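Local atomic coordinates of light Chain (Clostridium botulinum, PDB entry 6BVD), a protein that is the zinc metalloprotease light chain of botulinum neurotoxin type HA, which probably cleaves a neuronal SNARE protein and so blocks neurotransmitter release. Residues Lys86-Gln91 with Pro375-Asn380; Ser138-Leu143 with Ile148-Ala153; His232-Leu237 with Tyr349-Phe354; Lys260-Ala265 with Leu366-Glu371. All blocks are in the same frame, centred on the assembly; numbering follows the deposited sequence.

Interaction 1 of 4, residues Lys86-Gln91 with Pro375-Asn380; sequences KNKYLQ and PFYLPN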
loop_
_atom_site.group_PDB
_atom_site.type_symbol
_atom_site.label_atom_id
_atom_site.label_comp_id
_atom_site.label_asym_id
_atom_site.label_seq_id
_atom_site.Cartn_x
_atom_site.Cartn_y
_atom_site.Cartn_z
ATOM N N LYS A 86 19.278 -6.515 -7.450
ATOM C CA LYS A 86 19.447 -5.519 -6.389
ATOM C C LYS A 86 18.202 -4.609 -6.324
ATOM O O LYS A 86 17.736 -4.219 -5.238
ATOM C CB LYS A 86 20.729 -4.687 -6.622
ATOM C CG LYS A 86 21.983 -5.537 -6.556
ATOM C CD LYS A 86 23.247 -4.623 -6.664
ATOM C CE LYS A 86 24.571 -5.366 -6.534
ATOM N NZ LYS A 86 24.954 -6.166 -7.721
ATOM N N ASN A 87 17.657 -4.284 -7.493
ATOM C CA ASN A 87 16.474 -3.443 -7.541
ATOM C C ASN A 87 15.261 -4.178 -6.958
ATOM O O ASN A 87 14.441 -3.591 -6.270
ATOM C CB ASN A 87 16.188 -2.990 -8.967
ATOM C CG ASN A 87 14.978 -2.073 -9.041
ATOM O OD1 ASN A 87 15.006 -0.954 -8.529
ATOM N ND2 ASN A 87 13.902 -2.554 -9.640
ATOM N N LYS A 88 15.161 -5.468 -7.246
ATOM C CA LYS A 88 14.066 -6.256 -6.714
ATOM C C LYS A 88 14.131 -6.254 -5.185
ATOM O O LYS A 88 13.122 -6.015 -4.525
ATOM C CB LYS A 88 14.111 -7.687 -7.262
ATOM C CG LYS A 88 12.823 -8.453 -6.985
ATOM C CD LYS A 88 12.990 -9.947 -7.190
ATOM C CE LYS A 88 11.675 -10.682 -6.913
ATOM N NZ LYS A 88 11.828 -12.149 -7.105
ATOM N N TYR A 89 15.344 -6.466 -4.643
ATOM C CA TYR A 89 15.615 -6.436 -3.207
ATOM C C TYR A 89 15.184 -5.082 -2.602
ATOM O O TYR A 89 14.557 -5.027 -1.537
ATOM C CB TYR A 89 17.144 -6.710 -2.938
ATOM C CG TYR A 89 17.532 -6.674 -1.493
ATOM C CD1 TYR A 89 17.721 -7.857 -0.762
ATOM C CD2 TYR A 89 17.736 -5.451 -0.845
ATOM C CE1 TYR A 89 18.060 -7.820 0.580
ATOM C CE2 TYR A 89 18.086 -5.401 0.485
ATOM C CZ TYR A 89 18.262 -6.581 1.190
ATOM O OH TYR A 89 18.613 -6.500 2.509
ATOM N N LEU A 90 15.555 -3.990 -3.258
ATOM C CA LEU A 90 15.138 -2.665 -2.822
ATOM C C LEU A 90 13.592 -2.552 -2.769
ATOM O O LEU A 90 13.049 -2.034 -1.817
ATOM C CB LEU A 90 15.655 -1.599 -3.769
ATOM C CG LEU A 90 17.087 -1.125 -3.587
ATOM C CD1 LEU A 90 17.328 0.113 -4.493
ATOM C CD2 LEU A 90 17.361 -0.815 -2.126
ATOM N N GLN A 91 12.907 -3.008 -3.808
ATOM C CA GLN A 91 11.439 -2.861 -3.817
ATOM C C GLN A 91 10.756 -3.684 -2.726
ATOM O O GLN A 91 9.689 -3.314 -2.228
ATOM C CB GLN A 91 10.853 -3.234 -5.184
ATOM C CG GLN A 91 11.504 -2.501 -6.338
ATOM C CD GLN A 91 11.599 -1.000 -6.134
ATOM O OE1 GLN A 91 10.620 -0.340 -5.812
ATOM N NE2 GLN A 91 12.811 -0.446 -6.342
ATOM N N PRO A 375 14.592 -24.706 4.481
ATOM C CA PRO A 375 14.017 -23.376 4.268
ATOM C C PRO A 375 13.285 -23.200 2.936
ATOM O O PRO A 375 13.313 -24.083 2.071
ATOM C CB PRO A 375 15.250 -22.467 4.327
ATOM C CG PRO A 375 16.313 -23.264 3.697
ATOM C CD PRO A 375 16.037 -24.724 4.160
ATOM N N PHE A 376 12.643 -22.037 2.794
ATOM C CA PHE A 376 11.800 -21.711 1.650
ATOM C C PHE A 376 12.232 -20.448 0.907
ATOM O O PHE A 376 12.706 -19.499 1.512
ATOM C CB PHE A 376 10.345 -21.533 2.105
ATOM C CG PHE A 376 9.751 -22.777 2.719
ATOM C CD1 PHE A 376 9.161 -23.741 1.921
ATOM C CD2 PHE A 376 9.788 -22.981 4.082
ATOM C CE1 PHE A 376 8.625 -24.935 2.481
ATOM C CE2 PHE A 376 9.254 -24.168 4.644
ATOM C CZ PHE A 376 8.671 -25.122 3.838
ATOM N N TYR A 377 12.058 -20.460 -0.406
ATOM C CA TYR A 377 12.142 -19.235 -1.199
ATOM C C TYR A 377 10.731 -18.649 -1.356
ATOM O O TYR A 377 9.771 -19.406 -1.575
ATOM C CB TYR A 377 12.758 -19.551 -2.542
ATOM C CG TYR A 377 12.868 -18.406 -3.524
ATOM C CD1 TYR A 377 13.597 -17.265 -3.212
ATOM C CD2 TYR A 377 12.302 -18.503 -4.788
ATOM C CE1 TYR A 377 13.733 -16.235 -4.139
ATOM C CE2 TYR A 377 12.424 -17.470 -5.713
ATOM C CZ TYR A 377 13.138 -16.343 -5.379
ATOM O OH TYR A 377 13.264 -15.333 -6.297
ATOM N N LEU A 378 10.604 -17.328 -1.205
ATOM C CA LEU A 378 9.339 -16.612 -1.381
ATOM C C LEU A 378 9.397 -15.774 -2.656
ATOM O O LEU A 378 9.813 -14.617 -2.605
ATOM C CB LEU A 378 9.069 -15.686 -0.198
ATOM C CG LEU A 378 9.295 -16.281 1.185
ATOM C CD1 LEU A 378 9.010 -15.291 2.278
ATOM C CD2 LEU A 378 8.435 -17.521 1.339
ATOM N N PRO A 379 8.990 -16.350 -3.791
ATOM C CA PRO A 379 9.187 -15.751 -5.120
ATOM C C PRO A 379 8.329 -14.516 -5.450
ATOM O O PRO A 379 8.727 -13.768 -6.365
ATOM C CB PRO A 379 8.821 -16.894 -6.060
ATOM C CG PRO A 379 7.825 -17.709 -5.285
ATOM C CD PRO A 379 8.313 -17.660 -3.871
ATOM N N ASN A 380 7.216 -14.299 -4.743
ATOM C CA ASN A 380 6.269 -13.265 -5.147
ATOM C C ASN A 380 5.799 -12.293 -4.081
ATOM O O ASN A 380 4.606 -11.979 -4.010
ATOM C CB ASN A 380 5.027 -13.930 -5.764
ATOM C CG ASN A 380 5.370 -14.812 -6.939
ATOM O OD1 ASN A 380 5.162 -16.035 -6.903
ATOM N ND2 ASN A 380 5.938 -14.211 -7.978
HETATM O O HOH W 1 14.985 -13.307 -6.247
#

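Interaction 2 of 4, residues Ser138-Leu143 with Ile148-Ala153; sequences SFNVKL and IVQQMA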
loop_
_atom_site.group_PDB
_atom_site.type_symbol
_atom_site.label_atom_id
_atom_site.label_comp_id
_atom_site.label_asym_id
_atom_site.label_seq_id
_atom_site.Cartn_x
_atom_site.Cartn_y
_atom_site.Cartn_z
ATOM N N SER A 138 29.591 8.502 12.703
ATOM C CA SER A 138 29.447 9.115 11.392
ATOM C C SER A 138 30.247 8.376 10.325
ATOM O O SER A 138 31.059 7.501 10.631
ATOM C CB SER A 138 29.851 10.601 11.479
ATOM O OG SER A 138 31.228 10.688 11.733
ATOM N N PHE A 139 29.965 8.673 9.058
ATOM C CA PHE A 139 30.692 8.075 7.933
ATOM C C PHE A 139 30.842 9.061 6.780
ATOM O O PHE A 139 30.046 10.007 6.652
ATOM C CB PHE A 139 29.999 6.799 7.428
ATOM C CG PHE A 139 28.493 6.937 7.283
ATOM C CD1 PHE A 139 27.933 7.490 6.139
ATOM C CD2 PHE A 139 27.643 6.494 8.303
ATOM C CE1 PHE A 139 26.545 7.630 5.985
ATOM C CE2 PHE A 139 26.241 6.627 8.173
ATOM C CZ PHE A 139 25.691 7.213 7.006
ATOM N N ASN A 140 31.851 8.833 5.938
ATOM C CA ASN A 140 31.968 9.609 4.694
ATOM C C ASN A 140 30.903 9.282 3.653
ATOM O O ASN A 140 30.579 8.114 3.418
ATOM C CB ASN A 140 33.350 9.416 4.050
ATOM C CG ASN A 140 34.431 10.214 4.744
ATOM O OD1 ASN A 140 34.166 10.842 5.763
ATOM N ND2 ASN A 140 35.639 10.224 4.182
ATOM N N VAL A 141 30.374 10.317 2.998
ATOM C CA VAL A 141 29.517 10.105 1.835
ATOM C C VAL A 141 30.009 10.961 0.660
ATOM O O VAL A 141 30.569 12.047 0.853
ATOM C CB VAL A 141 28.014 10.421 2.096
ATOM C CG1 VAL A 141 27.537 9.793 3.406
ATOM C CG2 VAL A 141 27.727 11.898 2.077
ATOM N N LYS A 142 29.850 10.439 -0.544
ATOM C CA LYS A 142 30.300 11.141 -1.739
ATOM C C LYS A 142 29.088 11.678 -2.514
ATOM O O LYS A 142 28.178 10.921 -2.899
ATOM C CB LYS A 142 31.177 10.217 -2.587
ATOM C CG LYS A 142 31.776 10.863 -3.836
ATOM C CD LYS A 142 32.499 9.831 -4.684
ATOM C CE LYS A 142 33.786 9.350 -4.005
ATOM N NZ LYS A 142 34.416 8.221 -4.774
ATOM N N LEU A 143 29.020 12.997 -2.655
ATOM C CA LEU A 143 27.890 13.638 -3.304
ATOM C C LEU A 143 27.929 13.580 -4.852
ATOM O O LEU A 143 28.897 13.104 -5.462
ATOM C CB LEU A 143 27.778 15.088 -2.815
ATOM C CG LEU A 143 27.614 15.251 -1.295
ATOM C CD1 LEU A 143 27.678 16.716 -0.890
ATOM C CD2 LEU A 143 26.328 14.597 -0.732
ATOM N N ILE A 148 33.166 15.142 -0.803
ATOM C CA ILE A 148 33.087 14.157 0.281
ATOM C C ILE A 148 32.790 14.902 1.578
ATOM O O ILE A 148 33.524 15.828 1.946
ATOM C CB ILE A 148 34.394 13.367 0.322
ATOM C CG1 ILE A 148 34.517 12.592 -0.993
ATOM C CG2 ILE A 148 34.495 12.467 1.579
ATOM C CD1 ILE A 148 35.836 11.907 -1.188
ATOM N N VAL A 149 31.711 14.522 2.253
ATOM C CA VAL A 149 31.334 15.118 3.530
ATOM C C VAL A 149 31.048 14.018 4.572
ATOM O O VAL A 149 30.922 12.837 4.212
ATOM C CB VAL A 149 30.072 16.039 3.383
ATOM C CG1 VAL A 149 30.344 17.182 2.403
ATOM C CG2 VAL A 149 28.817 15.250 2.912
ATOM N N GLN A 150 30.928 14.402 5.846
ATOM C CA GLN A 150 30.625 13.438 6.911
ATOM C C GLN A 150 29.128 13.504 7.205
ATOM O O GLN A 150 28.504 14.558 7.121
ATOM C CB GLN A 150 31.415 13.704 8.196
ATOM C CG GLN A 150 32.883 13.289 8.163
ATOM C CD GLN A 150 33.506 13.211 9.564
ATOM O OE1 GLN A 150 32.885 13.597 10.557
ATOM N NE2 GLN A 150 34.740 12.707 9.643
ATOM N N GLN A 151 28.556 12.362 7.549
ATOM C CA GLN A 151 27.131 12.275 7.797
ATOM C C GLN A 151 26.872 11.322 8.973
ATOM O O GLN A 151 27.626 10.389 9.177
ATOM C CB GLN A 151 26.436 11.809 6.533
ATOM C CG GLN A 151 24.979 11.628 6.664
ATOM C CD GLN A 151 24.286 12.025 5.395
ATOM O OE1 GLN A 151 24.884 12.655 4.516
ATOM N NE2 GLN A 151 23.034 11.644 5.276
ATOM N N MET A 152 25.861 11.612 9.783
ATOM C CA MET A 152 25.457 10.709 10.864
ATOM C C MET A 152 24.245 9.883 10.423
ATOM O O MET A 152 23.495 10.332 9.571
ATOM C CB MET A 152 25.132 11.490 12.140
ATOM C CG MET A 152 26.308 12.303 12.703
ATOM S SD MET A 152 25.866 13.185 14.212
ATOM C CE MET A 152 24.857 11.973 15.072
ATOM N N ALA A 153 24.072 8.680 10.980
ATOM C CA ALA A 153 22.857 7.866 10.730
ATOM C C ALA A 153 22.774 6.814 11.847
ATOM O O ALA A 153 23.686 6.720 12.666
ATOM C CB ALA A 153 22.893 7.181 9.353
#

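Interaction 3 of 4, residues His232-Leu237 with Tyr349-Phe354; sequences HVLHGL and YSFTEF. With ACT (acetate ion), chain F.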
loop_
_atom_site.group_PDB
_atom_site.type_symbol
_atom_site.label_atom_id
_atom_site.label_comp_id
_atom_site.label_asym_id
_atom_site.label_seq_id
_atom_site.Cartn_x
_atom_site.Cartn_y
_atom_site.Cartn_z
ATOM N N HIS A 232 16.501 -5.670 17.914
ATOM C CA HIS A 232 17.934 -5.742 18.245
ATOM C C HIS A 232 18.648 -4.386 17.964
ATOM O O HIS A 232 19.520 -3.990 18.718
ATOM C CB HIS A 232 18.645 -6.832 17.437
ATOM C CG HIS A 232 18.305 -8.250 17.825
ATOM N ND1 HIS A 232 18.350 -8.709 19.119
ATOM C CD2 HIS A 232 17.983 -9.318 17.063
ATOM C CE1 HIS A 232 18.037 -9.994 19.147
ATOM N NE2 HIS A 232 17.813 -10.386 17.903
ATOM N N VAL A 233 18.330 -3.752 16.841
ATOM C CA VAL A 233 18.905 -2.430 16.491
ATOM C C VAL A 233 18.569 -1.449 17.596
ATOM O O VAL A 233 19.413 -0.751 18.130
ATOM C CB VAL A 233 18.318 -1.924 15.160
ATOM C CG1 VAL A 233 18.673 -0.399 14.853
ATOM C CG2 VAL A 233 18.678 -2.831 14.048
ATOM N N LEU A 234 17.296 -1.450 17.984
ATOM C CA LEU A 234 16.813 -0.562 19.015
ATOM C C LEU A 234 17.567 -0.724 20.320
ATOM O O LEU A 234 17.882 0.285 20.994
ATOM C CB LEU A 234 15.303 -0.779 19.247
ATOM C CG LEU A 234 14.661 0.275 20.144
ATOM C CD1 LEU A 234 14.784 1.664 19.507
ATOM C CD2 LEU A 234 13.169 -0.050 20.354
ATOM N N HIS A 235 17.844 -1.967 20.720
ATOM C CA HIS A 235 18.614 -2.180 21.915
ATOM C C HIS A 235 20.017 -1.556 21.718
ATOM O O HIS A 235 20.557 -0.941 22.623
ATOM C CB HIS A 235 18.732 -3.690 22.261
ATOM C CG HIS A 235 17.389 -4.350 22.503
ATOM N ND1 HIS A 235 17.164 -5.696 22.281
ATOM C CD2 HIS A 235 16.239 -3.850 22.992
ATOM C CE1 HIS A 235 15.909 -5.988 22.595
ATOM N NE2 HIS A 235 15.317 -4.888 23.029
ATOM N N GLY A 236 20.591 -1.750 20.540
ATOM C CA GLY A 236 21.942 -1.204 20.288
ATOM C C GLY A 236 21.973 0.345 20.314
ATOM O O GLY A 236 22.892 0.951 20.830
ATOM N N LEU A 237 20.949 0.964 19.753
ATOM C CA LEU A 237 20.850 2.431 19.707
ATOM C C LEU A 237 20.751 2.999 21.118
ATOM O O LEU A 237 21.292 4.067 21.422
ATOM C CB LEU A 237 19.644 2.884 18.852
ATOM C CG LEU A 237 19.789 2.667 17.344
ATOM C CD1 LEU A 237 18.556 3.099 16.580
ATOM C CD2 LEU A 237 21.030 3.461 16.786
ATOM N N TYR A 349 11.860 -2.354 26.252
ATOM C CA TYR A 349 11.577 -3.763 26.216
ATOM C C TYR A 349 10.142 -4.108 25.928
ATOM O O TYR A 349 9.778 -5.226 26.001
ATOM C CB TYR A 349 12.145 -4.506 27.426
ATOM C CG TYR A 349 13.620 -4.569 27.279
ATOM C CD1 TYR A 349 14.216 -5.553 26.515
ATOM C CD2 TYR A 349 14.414 -3.586 27.824
ATOM C CE1 TYR A 349 15.574 -5.583 26.344
ATOM C CE2 TYR A 349 15.771 -3.607 27.656
ATOM C CZ TYR A 349 16.336 -4.609 26.915
ATOM O OH TYR A 349 17.689 -4.623 26.749
ATOM N N SER A 350 9.331 -3.100 25.686
ATOM C CA SER A 350 7.981 -3.287 25.200
ATOM C C SER A 350 7.885 -3.819 23.774
ATOM O O SER A 350 6.923 -4.404 23.397
ATOM C CB SER A 350 7.145 -2.042 25.388
ATOM O OG SER A 350 7.418 -1.105 24.411
ATOM N N PHE A 351 8.881 -3.539 22.973
ATOM C CA PHE A 351 8.895 -3.996 21.596
ATOM C C PHE A 351 9.309 -5.473 21.486
ATOM O O PHE A 351 10.469 -5.782 21.693
ATOM C CB PHE A 351 9.834 -3.126 20.785
ATOM C CG PHE A 351 9.440 -1.672 20.798
ATOM C CD1 PHE A 351 8.475 -1.223 19.929
ATOM C CD2 PHE A 351 10.034 -0.779 21.675
ATOM C CE1 PHE A 351 8.094 0.148 19.919
ATOM C CE2 PHE A 351 9.685 0.566 21.680
ATOM C CZ PHE A 351 8.697 1.029 20.797
ATOM N N THR A 352 8.366 -6.364 21.176
ATOM C CA THR A 352 8.665 -7.800 21.146
ATOM C C THR A 352 8.032 -8.423 19.925
ATOM O O THR A 352 7.045 -7.903 19.423
ATOM C CB THR A 352 8.155 -8.523 22.415
ATOM O OG1 THR A 352 6.711 -8.473 22.463
ATOM C CG2 THR A 352 8.717 -7.891 23.656
ATOM N N GLU A 353 8.575 -9.551 19.474
ATOM C CA GLU A 353 8.017 -10.285 18.345
ATOM C C GLU A 353 6.583 -10.760 18.676
ATOM O O GLU A 353 5.678 -10.684 17.850
ATOM C CB GLU A 353 8.905 -11.470 17.986
ATOM C CG GLU A 353 8.364 -12.375 16.863
ATOM C CD GLU A 353 9.276 -13.547 16.546
ATOM O OE1 GLU A 353 10.512 -13.405 16.769
ATOM O OE2 GLU A 353 8.778 -14.624 16.093
ATOM N N PHE A 354 6.408 -11.243 19.893
ATOM C CA PHE A 354 5.104 -11.737 20.361
ATOM C C PHE A 354 4.019 -10.646 20.276
ATOM O O PHE A 354 2.914 -10.886 19.770
ATOM C CB PHE A 354 5.223 -12.238 21.808
ATOM C CG PHE A 354 3.914 -12.801 22.355
ATOM C CD1 PHE A 354 3.500 -14.081 22.009
ATOM C CD2 PHE A 354 3.105 -12.033 23.182
ATOM C CE1 PHE A 354 2.285 -14.609 22.503
ATOM C CE2 PHE A 354 1.891 -12.543 23.675
ATOM C CZ PHE A 354 1.486 -13.843 23.337
HETATM C C ACT F . 20.181 -7.576 21.913
HETATM O O ACT F . 20.560 -7.037 22.977
HETATM O OXT ACT F . 19.046 -7.324 21.453
HETATM C CH3 ACT F . 21.095 -8.528 21.185
HETATM O O HOH W 2 12.708 -4.880 23.288
#

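Interaction 4 of 4, residues Lys260-Ala265 with Leu366-Glu371; sequences KPITSA and LGYLAE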
loop_
_atom_site.group_PDB
_atom_site.type_symbol
_atom_site.label_atom_id
_atom_site.label_comp_id
_atom_site.label_asym_id
_atom_site.label_seq_id
_atom_site.Cartn_x
_atom_site.Cartn_y
_atom_site.Cartn_z
ATOM N N LYS A 260 22.556 -25.248 22.253
ATOM C CA LYS A 260 23.547 -24.583 23.095
ATOM C C LYS A 260 22.884 -23.499 23.961
ATOM O O LYS A 260 21.710 -23.166 23.752
ATOM C CB LYS A 260 24.634 -23.971 22.209
ATOM C CG LYS A 260 24.043 -22.905 21.278
ATOM C CD LYS A 260 25.015 -22.387 20.228
ATOM C CE LYS A 260 24.265 -21.583 19.170
ATOM N NZ LYS A 260 25.148 -20.620 18.457
ATOM N N PRO A 261 23.615 -22.967 24.963
ATOM C CA PRO A 261 23.044 -21.769 25.602
ATOM C C PRO A 261 22.943 -20.585 24.632
ATOM O O PRO A 261 23.736 -20.447 23.677
ATOM C CB PRO A 261 24.006 -21.467 26.749
ATOM C CG PRO A 261 25.175 -22.489 26.585
ATOM C CD PRO A 261 24.660 -23.604 25.785
ATOM N N ILE A 262 21.944 -19.759 24.894
ATOM C CA ILE A 262 21.531 -18.645 24.017
ATOM C C ILE A 262 21.475 -17.350 24.838
ATOM O O ILE A 262 20.934 -17.359 25.941
ATOM C CB ILE A 262 20.124 -18.941 23.388
ATOM C CG1 ILE A 262 20.169 -20.137 22.431
ATOM C CG2 ILE A 262 19.562 -17.719 22.638
ATOM C CD1 ILE A 262 21.126 -19.963 21.274
ATOM N N THR A 263 21.975 -16.223 24.312
ATOM C CA THR A 263 21.901 -14.963 25.072
ATOM C C THR A 263 20.470 -14.659 25.534
ATOM O O THR A 263 19.514 -14.892 24.788
ATOM C CB THR A 263 22.432 -13.733 24.250
ATOM O OG1 THR A 263 22.249 -12.547 25.033
ATOM C CG2 THR A 263 21.672 -13.557 22.953
ATOM N N SER A 264 20.333 -14.163 26.773
ATOM C CA SER A 264 19.034 -13.788 27.342
ATOM C C SER A 264 18.282 -12.790 26.464
ATOM O O SER A 264 17.062 -12.679 26.571
ATOM C CB SER A 264 19.190 -13.165 28.731
ATOM O OG SER A 264 19.470 -14.148 29.705
ATOM N N ALA A 265 19.024 -12.062 25.623
ATOM C CA ALA A 265 18.420 -11.034 24.752
ATOM C C ALA A 265 17.454 -11.629 23.715
ATOM O O ALA A 265 16.513 -10.956 23.296
ATOM C CB ALA A 265 19.521 -10.193 24.024
ATOM N N LEU A 366 5.911 -20.575 18.514
ATOM C CA LEU A 366 5.560 -20.674 19.921
ATOM C C LEU A 366 6.533 -20.013 20.872
ATOM O O LEU A 366 6.160 -19.657 21.993
ATOM C CB LEU A 366 5.405 -22.160 20.298
ATOM C CG LEU A 366 4.050 -22.725 19.860
ATOM C CD1 LEU A 366 3.928 -24.222 20.145
ATOM C CD2 LEU A 366 2.922 -21.972 20.553
ATOM N N GLY A 367 7.784 -19.851 20.439
ATOM C CA GLY A 367 8.814 -19.219 21.244
ATOM C C GLY A 367 10.117 -19.198 20.459
ATOM O O GLY A 367 10.209 -19.834 19.402
ATOM N N TYR A 368 11.128 -18.504 20.972
ATOM C CA TYR A 368 12.404 -18.406 20.266
ATOM C C TYR A 368 13.052 -19.761 19.952
ATOM O O TYR A 368 13.665 -19.937 18.902
ATOM C CB TYR A 368 13.400 -17.566 21.073
ATOM C CG TYR A 368 14.683 -17.385 20.298
ATOM C CD1 TYR A 368 14.769 -16.413 19.294
ATOM C CD2 TYR A 368 15.791 -18.195 20.536
ATOM C CE1 TYR A 368 15.933 -16.256 18.555
ATOM C CE2 TYR A 368 16.949 -18.055 19.795
ATOM C CZ TYR A 368 17.010 -17.070 18.805
ATOM O OH TYR A 368 18.160 -16.905 18.072
ATOM N N LEU A 369 12.899 -20.728 20.857
ATOM C CA LEU A 369 13.540 -22.022 20.705
ATOM C C LEU A 369 12.757 -22.989 19.837
ATOM O O LEU A 369 13.110 -24.181 19.767
ATOM C CB LEU A 369 13.766 -22.665 22.078
ATOM C CG LEU A 369 14.821 -21.950 22.934
ATOM C CD1 LEU A 369 14.871 -22.489 24.367
ATOM C CD2 LEU A 369 16.222 -21.993 22.267
ATOM N N ALA A 370 11.694 -22.497 19.194
ATOM C CA ALA A 370 10.876 -23.356 18.329
ATOM C C ALA A 370 11.690 -23.870 17.143
ATOM O O ALA A 370 12.607 -23.189 16.653
ATOM C CB ALA A 370 9.627 -22.607 17.831
ATOM N N GLU A 371 11.326 -25.060 16.657
ATOM C CA GLU A 371 12.046 -25.659 15.544
ATOM C C GLU A 371 11.767 -24.858 14.276
ATOM O O GLU A 371 10.630 -24.421 14.036
ATOM C CB GLU A 371 11.639 -27.134 15.359
ATOM C CG GLU A 371 12.522 -27.910 14.380
ATOM C CD GLU A 371 12.153 -29.406 14.284
ATOM O OE1 GLU A 371 11.303 -29.870 15.078
ATOM O OE2 GLU A 371 12.744 -30.114 13.433
#

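Interaction 1 of 4, residues Lys86-Gln91 with Pro375-Asn380
Lys88 and Tyr377 both carry CG anti to the backbone N, at chi1 -167° and 177°, and reach toward each other. The rest of the Lys88 chain is extended and carries the ammonium group across the gap. The two side chains approach from opposite directions. Lys88 NZ lies 3.6 Å from Tyr377 OH and 3.6 Å from the carbonyl oxygen Pro379 O. Neither approach is a direct hydrogen bond. A water in the plane of the Tyr377 ring, at its edge, joins Lys88 and Tyr377 instead. It is 2.7 Å from Tyr377 OH and makes a weak bond of 3.5 Å with Lys88 NZ, in which the water accepts. The stronger partner of Lys88 is Glu200, which forms a salt bridge with NZ. The contact links helix 83-100 to the end of strand 373-377, part of the five-stranded antiparallel sheet of the protease. Just past the strand, Pro379 N sits 4.0 Å above one face of the Tyr377 ring, toward its rim. The same ring meets that of Tyr201. Glu200 also shares a backbone hydrogen bond with Leu378.

Interaction 2 of 4, residues Ser138-Leu143 with Ile148-Ala153
The Phe139 ring has Gln151 O over the centre of one face, 3.9 Å above its plane, and Ala153 CB at its edge, 3.6 Å from Phe139 CE2. CG of Phe139 stands between the backbone N and the carbonyl carbon (chi1 45°), which turns the ring back over the neighbouring strand. The amides of Asn140 and Gln150 lie on the other face of the sheet, with planes 45° apart. Asn140 OD1 touches Gln150 CG, and Asn140 ND2 lies 3.6 Å from Ile148 CG2. Strands 138-142 and 148-152 form an antiparallel beta hairpin at one edge of the mixed eight-stranded sheet. Two hydrogen-bonded pairs hold it. Phe139 and Gln151 exchange two backbone bonds, and so do Val141 and Val149. The bond from Val141 N to Val149 O is 2.9 Å long and nearly straight, at 169°. On the Phe139 face, Val141 CG2 packs 3.6 Å from Val149 CG2 and also meets Gln151 OE1. Leu143 CD1 reaches Val149 CG2 at 4.2 Å. Strand 148-152 is outermost in this chain, while strand 138-142 continues the sheet to strand 21-24, whose Ile22 and Ile24 touch Val141. Trp46 of strand 45-48 packs on Gln151 and Ala153.

Interaction 3 of 4, residues His232-Leu237 with Tyr349-Phe354
The C-terminal end of helix 222-237 faces the loop that leads into helix 353-360, with the CA atoms of His235 and Tyr349 8.4 Å apart. The His235 and Tyr349 rings are near parallel, with planes at 24°, but slid apart so that they barely overlap. Tyr349 CE1 comes 3.4 Å from His235 NE2 over one imidazole face. Leu234, its CG anti to the backbone N, sets CD2 3.5 Å from Phe351 CD2; these side chains cross at about a right angle. A water at the His235 ring edge connects NE2, at 2.6 Å, with Phe351 O, to which the water donates. His235 ND1 donates to OXT of an acetate ion, probably from the crystallisation liquor. His232 ND1 donates to the same oxygen at 2.8 Å. Both bonds are nearly straight, at 175° and 174°. With the zinc on His232 and the water on His235, they help to set the rotation of the two imidazoles in this crystal. His232 binds the zinc ion with His228 and Glu266, consistent with the family's HExxH motif. Thr240 bonds Tyr349 OH. Helix 104-115 packs on Leu234 and Phe351, helix 264-270 on His232, His235 and Tyr349, and strand 193-196 on Val233 and Leu237.

Interaction 4 of 4, residues Lys260-Ala265 with Leu366-Glu371
Ile262 meets Tyr368 and Leu369 with its two branches. The CG2 methyl lies 3.9 Å from Tyr368 CE2, and the two side chains approach at a slant. The other branch turns to Leu369, where Ile262 CG1 is 4.4 Å from Leu369 CD2. The contact is small and wholly apolar. It rests on the split at CB of the isoleucine: CG2 stands opposite the backbone N, and CG1 opposite the carbonyl carbon (chi1 -66°). Tyr368 has its CG opposite the backbone N (chi1 -176°), and its CB points toward the segment 260-265. Leu369 is the next residue, so one isoleucine touches two consecutive side chains.

A type I beta turn from Gly367 to Ala370 presents this pair. It is closed by a hydrogen bond of 3.1 Å from Ala370 N to Gly367 O. Asp274 accepts from Tyr368 N, and Leu369 shares a backbone hydrogen bond with Lys257. In the segment 260-265, Ile262 belongs to the short strand 262-263, which pairs with strand 246-247. Thr263 is the N-cap of helix 264-270. Its OG1 accepts a weak bond of 3.3 Å from Ala265 N and also bonds to Glu244 O.

The Tyr368 side chain comes within about 4 Å of the zinc ion and touches Glu266, a zinc ligand. The packing thus borders the metal site. Phe267 of helix 264-270 touches both Ile262 and Leu369, and the turn lies in the loop between helix 353-360 and strand 373-377.

In the fold
Interaction 3 is the buried contact; the other three are partly buried. Interactions 3 and 4 lie close together, with centres about 16 Å apart, and their segments alternate along the chain. Both border the zinc site: the segment 232-237 of interaction 3 carries the ligand His232, and interaction 4 places Tyr368 beside the metal. Helix 264-270 packs against both. Interaction 1 encloses the other three along the chain, and its segment 375-380 follows soon after 366-371. Chemistry follows place. Backbone hydrogen bonds dominate the hairpin of interaction 2, rings and a bridging water interaction 3, and apolar packing interaction 4, whereas interaction 1 brings a lysine and a water to a strand end.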